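Local coordinates for protein N-isopropylammelide isopropylaminohydrolase (Burkholderia multivorans ATCC 17616, PDB 6NBO) that is a zinc-binding enzyme of the amidohydrolase family, built on a TIM barrel flanked by a small beta domain, at residues L12-V17 with L387-G392; E91-Y96 with F159-V164. All coordinates share one frame; numbering follows the deposited sequence.

Overall arrangement
Contacts 1 and 2 lie on opposite sides of the centre of the chain, with their centres 42 Å apart and their nearest atoms about 25 Å apart. They share no strand or helix. Along the sequence the order is 12-17, 91-96, 159-164, 387-392, so contact 1 joins the two ends of the chain and contact 2 falls between them. Contact 1 packs strand 11-17 against strand 387-390 in the small beta domain formed by the termini. Contact 2 brings helix 89-97 to the loop after barrel strand 153-159, with a side chain near a bound zinc ion. One contact thus joins two beta layers of the accessory domain, whereas the other belongs to the metal-site surroundings.

Contact 1: residues L12-V17 with L387-G392; sequences LLIRNV and LVVSSG
The closest approaches converge on one methyl group, Val389 CG2, which receives two neighbours from the facing strand. Leu12 CD2 approaches it to 4.2 Å, the ends of the two side chains meeting head on. Ile14 CD1 comes within 4.3 Å of the same Val389 CG2. Leu12 and Ile14 are two positions apart on strand 11-17 and project from the same face, which is why both can meet one valine. Val389 holds CG1 anti to its backbone N (chi1 179°), which leaves CG2 beside that N and turned to the partner strand; Ile14 reaches across the gap with CD1 anti to CA (chi2 172°). Leu387, from the same face as Val389, adds a looser approach, its CD2 lying 4.6 Å from Ile14 CD1.

The backbones keep their distance, the closest CA atoms being those of Leu12 and Gly392 at 7.5 Å. Each strand is hydrogen-bonded within its own layer: Leu12 pairs with Ile29 and Ile14 with Ile27, while 387-390 runs beside strands 367-370 and 393-397. This is face-to-face packing of two beta layers, as in the small beta-sandwich domain of many amidohydrolases. With buried hydrocarbon on both sides and just 134 Å² enclosed, the contact relies on dispersion and exclusion of water, without directional bonds.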
loop_
_atom_site.group_PDB
_atom_site.type_symbol
_atom_site.label_atom_id
_atom_site.label_comp_id
_atom_site.label_asym_id
_atom_site.label_seq_id
_atom_site.Cartn_x
_atom_site.Cartn_y
_atom_site.Cartn_z
ATOM N N LEU A 12 -0.160 -15.944 -23.305
ATOM C CA LEU A 12 -1.264 -15.017 -23.527
ATOM C C LEU A 12 -0.741 -13.812 -24.292
ATOM O O LEU A 12 0.194 -13.146 -23.842
ATOM C CB LEU A 12 -1.891 -14.568 -22.206
ATOM C CG LEU A 12 -3.011 -13.532 -22.320
ATOM C CD1 LEU A 12 -4.207 -14.097 -23.063
ATOM C CD2 LEU A 12 -3.407 -13.066 -20.919
ATOM N N LEU A 13 -1.332 -13.542 -25.449
ATOM C CA LEU A 13 -0.986 -12.379 -26.256
ATOM C C LEU A 13 -2.131 -11.382 -26.134
ATOM O O LEU A 13 -3.236 -11.637 -26.621
ATOM C CB LEU A 13 -0.742 -12.765 -27.716
ATOM C CG LEU A 13 -0.416 -11.599 -28.661
ATOM C CD1 LEU A 13 0.814 -10.838 -28.178
ATOM C CD2 LEU A 13 -0.213 -12.102 -30.078
ATOM N N ILE A 14 -1.861 -10.258 -25.482
ATOM C CA ILE A 14 -2.812 -9.155 -25.387
ATOM C C ILE A 14 -2.485 -8.183 -26.514
ATOM O O ILE A 14 -1.448 -7.514 -26.486
ATOM C CB ILE A 14 -2.729 -8.459 -24.026
ATOM C CG1 ILE A 14 -2.924 -9.472 -22.883
ATOM C CG2 ILE A 14 -3.738 -7.301 -23.965
ATOM C CD1 ILE A 14 -2.665 -8.862 -21.478
ATOM N N ARG A 15 -3.360 -8.109 -27.510
ATOM C CA ARG A 15 -3.105 -7.283 -28.675
ATOM C C ARG A 15 -3.697 -5.891 -28.510
ATOM O O ARG A 15 -4.759 -5.718 -27.913
ATOM C CB ARG A 15 -3.695 -7.922 -29.926
ATOM C CG ARG A 15 -2.844 -9.040 -30.504
ATOM C CD ARG A 15 -3.487 -9.560 -31.763
ATOM N NE ARG A 15 -2.696 -10.625 -32.361
ATOM C CZ ARG A 15 -3.220 -11.645 -33.032
ATOM N NH1 ARG A 15 -4.538 -11.732 -33.180
ATOM N NH2 ARG A 15 -2.430 -12.575 -33.551
ATOM N N ASN A 16 -3.006 -4.903 -29.085
ATOM C CA ASN A 16 -3.596 -3.601 -29.400
ATOM C C ASN A 16 -4.000 -2.841 -28.130
ATOM O O ASN A 16 -5.167 -2.496 -27.922
ATOM C CB ASN A 16 -4.789 -3.782 -30.347
ATOM C CG ASN A 16 -5.392 -2.469 -30.794
ATOM O OD1 ASN A 16 -4.727 -1.434 -30.790
ATOM N ND2 ASN A 16 -6.662 -2.504 -31.180
ATOM N N VAL A 17 -3.009 -2.590 -27.273
ATOM C CA VAL A 17 -3.193 -1.781 -26.070
ATOM C C VAL A 17 -2.194 -0.633 -26.090
ATOM O O VAL A 17 -1.238 -0.620 -26.860
ATOM C CB VAL A 17 -3.045 -2.595 -24.779
ATOM C CG1 VAL A 17 -4.161 -3.633 -24.671
ATOM C CG2 VAL A 17 -1.663 -3.245 -24.719
ATOM N N LEU A 387 -10.216 -5.817 -17.921
ATOM C CA LEU A 387 -9.468 -7.063 -17.798
ATOM C C LEU A 387 -8.442 -6.897 -16.694
ATOM O O LEU A 387 -7.780 -5.863 -16.617
ATOM C CB LEU A 387 -8.746 -7.428 -19.103
ATOM C CG LEU A 387 -7.936 -8.731 -19.071
ATOM C CD1 LEU A 387 -8.872 -9.926 -18.944
ATOM C CD2 LEU A 387 -7.079 -8.869 -20.318
ATOM N N VAL A 388 -8.323 -7.899 -15.827
ATOM C CA VAL A 388 -7.230 -7.958 -14.864
ATOM C C VAL A 388 -6.516 -9.278 -15.092
ATOM O O VAL A 388 -7.147 -10.345 -15.085
ATOM C CB VAL A 388 -7.702 -7.821 -13.404
ATOM C CG1 VAL A 388 -6.498 -7.832 -12.461
ATOM C CG2 VAL A 388 -8.503 -6.524 -13.211
ATOM N N VAL A 389 -5.212 -9.195 -15.337
ATOM C CA VAL A 389 -4.329 -10.350 -15.420
ATOM C C VAL A 389 -3.393 -10.279 -14.231
ATOM O O VAL A 389 -2.824 -9.218 -13.947
ATOM C CB VAL A 389 -3.534 -10.359 -16.735
ATOM C CG1 VAL A 389 -2.599 -11.561 -16.774
ATOM C CG2 VAL A 389 -4.487 -10.347 -17.919
ATOM N N SER A 390 -3.237 -11.390 -13.528
ATOM C CA SER A 390 -2.356 -11.408 -12.373
ATOM C C SER A 390 -1.466 -12.630 -12.469
ATOM O O SER A 390 -1.968 -13.750 -12.608
ATOM C CB SER A 390 -3.158 -11.419 -11.072
ATOM O OG SER A 390 -2.285 -11.442 -9.962
ATOM N N SER A 391 -0.152 -12.404 -12.404
ATOM C CA SER A 391 0.833 -13.468 -12.581
ATOM C C SER A 391 0.540 -14.276 -13.840
ATOM O O SER A 391 0.643 -15.508 -13.855
ATOM C CB SER A 391 0.901 -14.379 -11.356
ATOM O OG SER A 391 1.560 -13.714 -10.293
ATOM N N GLY A 392 0.159 -13.572 -14.905
ATOM C CA GLY A 392 -0.062 -14.201 -16.193
ATOM C C GLY A 392 -1.394 -14.898 -16.361
ATOM O O GLY A 392 -1.634 -15.482 -17.425
#

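Contact 2: residues E91-Y96 with F159-V164; sequences ENERHY and FPQSGV
Van der Waals contact joins Arg94 to Ser162: the serine CB lies at the edge of the guanidinium, in its plane, 3.8 Å from Arg94 NH1. Arg94 bends at chi3 (40°) to bring this group to the loop, and Ser162 OG remains 4.0 Å from Arg94 NH1, too far for a hydrogen bond. The arginine is exposed, poorly ordered and touches a neighbouring molecule in the crystal, so this detail is approximate; its charge pairs with Asp132.

The polar contact is indirect. Glu93 extends from helix 89-97 until its OE1 lies 3.9 Å from OE1 of Gln161, in one of that glutamine's two conformers, with carboxylate and amide planes 58° apart. Lys70 NZ, which forms a salt bridge with Glu93 OE2 and a hydrogen bond with Gln161 OE1, probably offsets this unfavourable approach of two acceptors. Trp310 NE1 bonds Glu93 OE1, so both oxygens of this buried carboxylate are engaged.

Backbone bonds shape the loop. A type I turn from Pro160 to Gly163, closed by Gly163 N to Pro160 O at 2.8 Å, presents Gln161 and Ser162 to the helix. Gln161 CA lies 3.7 Å above one face of the Phe159 ring, offset toward its rim; that ring stacks with the zinc ligand His218. With the side chain of Gln161 about 7 Å from a zinc ion, the arrangement fits the loop-lined metal site of an amidohydrolase TIM barrel.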
loop_
_atom_site.group_PDB
_atom_site.type_symbol
_atom_site.label_atom_id
_atom_site.label_comp_id
_atom_site.label_asym_id
_atom_site.label_seq_id
_atom_site.Cartn_x
_atom_site.Cartn_y
_atom_site.Cartn_z
ATOM N N GLU A 91 -10.587 3.434 21.679
ATOM C CA GLU A 91 -11.369 2.671 22.646
ATOM C C GLU A 91 -12.672 2.155 22.050
ATOM O O GLU A 91 -13.207 1.146 22.526
ATOM C CB GLU A 91 -11.656 3.522 23.884
ATOM N N ASN A 92 -13.208 2.824 21.025
ATOM C CA ASN A 92 -14.390 2.292 20.356
ATOM C C ASN A 92 -14.060 1.008 19.603
ATOM O O ASN A 92 -14.817 0.031 19.672
ATOM C CB ASN A 92 -14.984 3.323 19.398
ATOM C CG ASN A 92 -16.093 2.735 18.533
ATOM O OD1 ASN A 92 -17.231 2.586 18.978
ATOM N ND2 ASN A 92 -15.761 2.388 17.298
ATOM N N GLU A 93 -12.938 0.993 18.880
ATOM C CA GLU A 93 -12.543 -0.208 18.150
ATOM C C GLU A 93 -12.332 -1.388 19.092
ATOM O O GLU A 93 -12.773 -2.508 18.803
ATOM C CB GLU A 93 -11.272 0.057 17.348
ATOM C CG GLU A 93 -10.765 -1.162 16.584
ATOM C CD GLU A 93 -9.503 -0.864 15.798
ATOM O OE1 GLU A 93 -8.606 -0.193 16.356
ATOM O OE2 GLU A 93 -9.415 -1.288 14.623
ATOM N N ARG A 94 -11.653 -1.157 20.220
ATOM C CA ARG A 94 -11.390 -2.241 21.162
ATOM C C ARG A 94 -12.688 -2.799 21.739
ATOM O O ARG A 94 -12.822 -4.016 21.918
ATOM C CB ARG A 94 -10.449 -1.751 22.269
ATOM C CG ARG A 94 -10.395 -2.652 23.494
ATOM C CD ARG A 94 -9.063 -2.579 24.246
ATOM N NE ARG A 94 -8.504 -1.229 24.337
ATOM C CZ ARG A 94 -7.377 -0.847 23.741
ATOM N NH1 ARG A 94 -6.683 -1.715 23.013
ATOM N NH2 ARG A 94 -6.936 0.397 23.878
ATOM N N HIS A 95 -13.665 -1.927 22.018
ATOM C CA HIS A 95 -14.957 -2.397 22.516
ATOM C C HIS A 95 -15.718 -3.171 21.444
ATOM O O HIS A 95 -16.378 -4.171 21.747
ATOM C CB HIS A 95 -15.793 -1.221 23.024
ATOM C CG HIS A 95 -17.194 -1.593 23.411
ATOM N ND1 HIS A 95 -18.259 -1.492 22.541
ATOM C CD2 HIS A 95 -17.705 -2.060 24.576
ATOM C CE1 HIS A 95 -19.364 -1.885 23.151
ATOM N NE2 HIS A 95 -19.055 -2.235 24.387
ATOM N N TYR A 96 -15.642 -2.729 20.187
ATOM C CA TYR A 96 -16.313 -3.456 19.113
ATOM C C TYR A 96 -15.784 -4.882 19.002
ATOM O O TYR A 96 -16.561 -5.843 18.944
ATOM C CB TYR A 96 -16.155 -2.719 17.780
ATOM C CG TYR A 96 -16.520 -3.607 16.607
ATOM C CD1 TYR A 96 -17.853 -3.925 16.346
ATOM C CD2 TYR A 96 -15.539 -4.166 15.791
ATOM C CE1 TYR A 96 -18.200 -4.755 15.291
ATOM C CE2 TYR A 96 -15.875 -5.000 14.729
ATOM C CZ TYR A 96 -17.213 -5.294 14.490
ATOM O OH TYR A 96 -17.573 -6.118 13.447
ATOM N N PHE A 159 1.466 -4.611 13.513
ATOM C CA PHE A 159 1.177 -3.249 13.976
ATOM C C PHE A 159 0.661 -3.239 15.417
ATOM O O PHE A 159 -0.494 -3.624 15.662
ATOM C CB PHE A 159 0.153 -2.603 13.035
ATOM C CG PHE A 159 -0.244 -1.193 13.407
ATOM C CD1 PHE A 159 0.722 -0.221 13.653
ATOM C CD2 PHE A 159 -1.586 -0.833 13.472
ATOM C CE1 PHE A 159 0.360 1.081 13.987
ATOM C CE2 PHE A 159 -1.960 0.464 13.803
ATOM C CZ PHE A 159 -0.977 1.424 14.069
ATOM N N PRO A 160 1.458 -2.795 16.398
ATOM C CA PRO A 160 0.977 -2.700 17.799
ATOM C C PRO A 160 0.116 -1.450 17.964
ATOM O O PRO A 160 0.541 -0.407 18.478
ATOM C CB PRO A 160 2.282 -2.643 18.594
ATOM C CG PRO A 160 3.228 -1.864 17.657
ATOM C CD PRO A 160 2.845 -2.304 16.243
ATOM N N GLN A 161 -1.149 -1.594 17.537
ATOM C CA GLN A 161 -2.039 -0.446 17.379
ATOM C C GLN A 161 -2.190 0.351 18.669
ATOM O O GLN A 161 -2.308 1.579 18.623
ATOM C CB GLN A 161 -3.405 -0.920 16.866
ATOM C CG GLN A 161 -4.563 0.070 17.026
ATOM C CD GLN A 161 -4.560 1.175 15.982
ATOM O OE1 GLN A 161 -5.225 1.071 14.949
ATOM N NE2 GLN A 161 -3.819 2.244 16.251
ATOM N N SER A 162 -2.173 -0.312 19.821
ATOM C CA SER A 162 -2.348 0.372 21.093
ATOM C C SER A 162 -1.036 0.617 21.825
ATOM O O SER A 162 -1.065 0.970 23.007
ATOM C CB SER A 162 -3.304 -0.419 21.985
ATOM O OG SER A 162 -2.784 -1.710 22.226
ATOM N N GLY A 163 0.103 0.438 21.162
ATOM C CA GLY A 163 1.398 0.759 21.729
ATOM C C GLY A 163 2.157 -0.482 22.186
ATOM O O GLY A 163 1.612 -1.576 22.321
ATOM N N VAL A 164 3.453 -0.290 22.439
ATOM C CA VAL A 164 4.361 -1.361 22.851
ATOM C C VAL A 164 4.797 -1.211 24.308
ATOM O O VAL A 164 4.683 -2.149 25.101
ATOM C CB VAL A 164 5.596 -1.418 21.926
ATOM C CG1 VAL A 164 6.507 -2.591 22.324
ATOM C CG2 VAL A 164 5.172 -1.510 20.486
#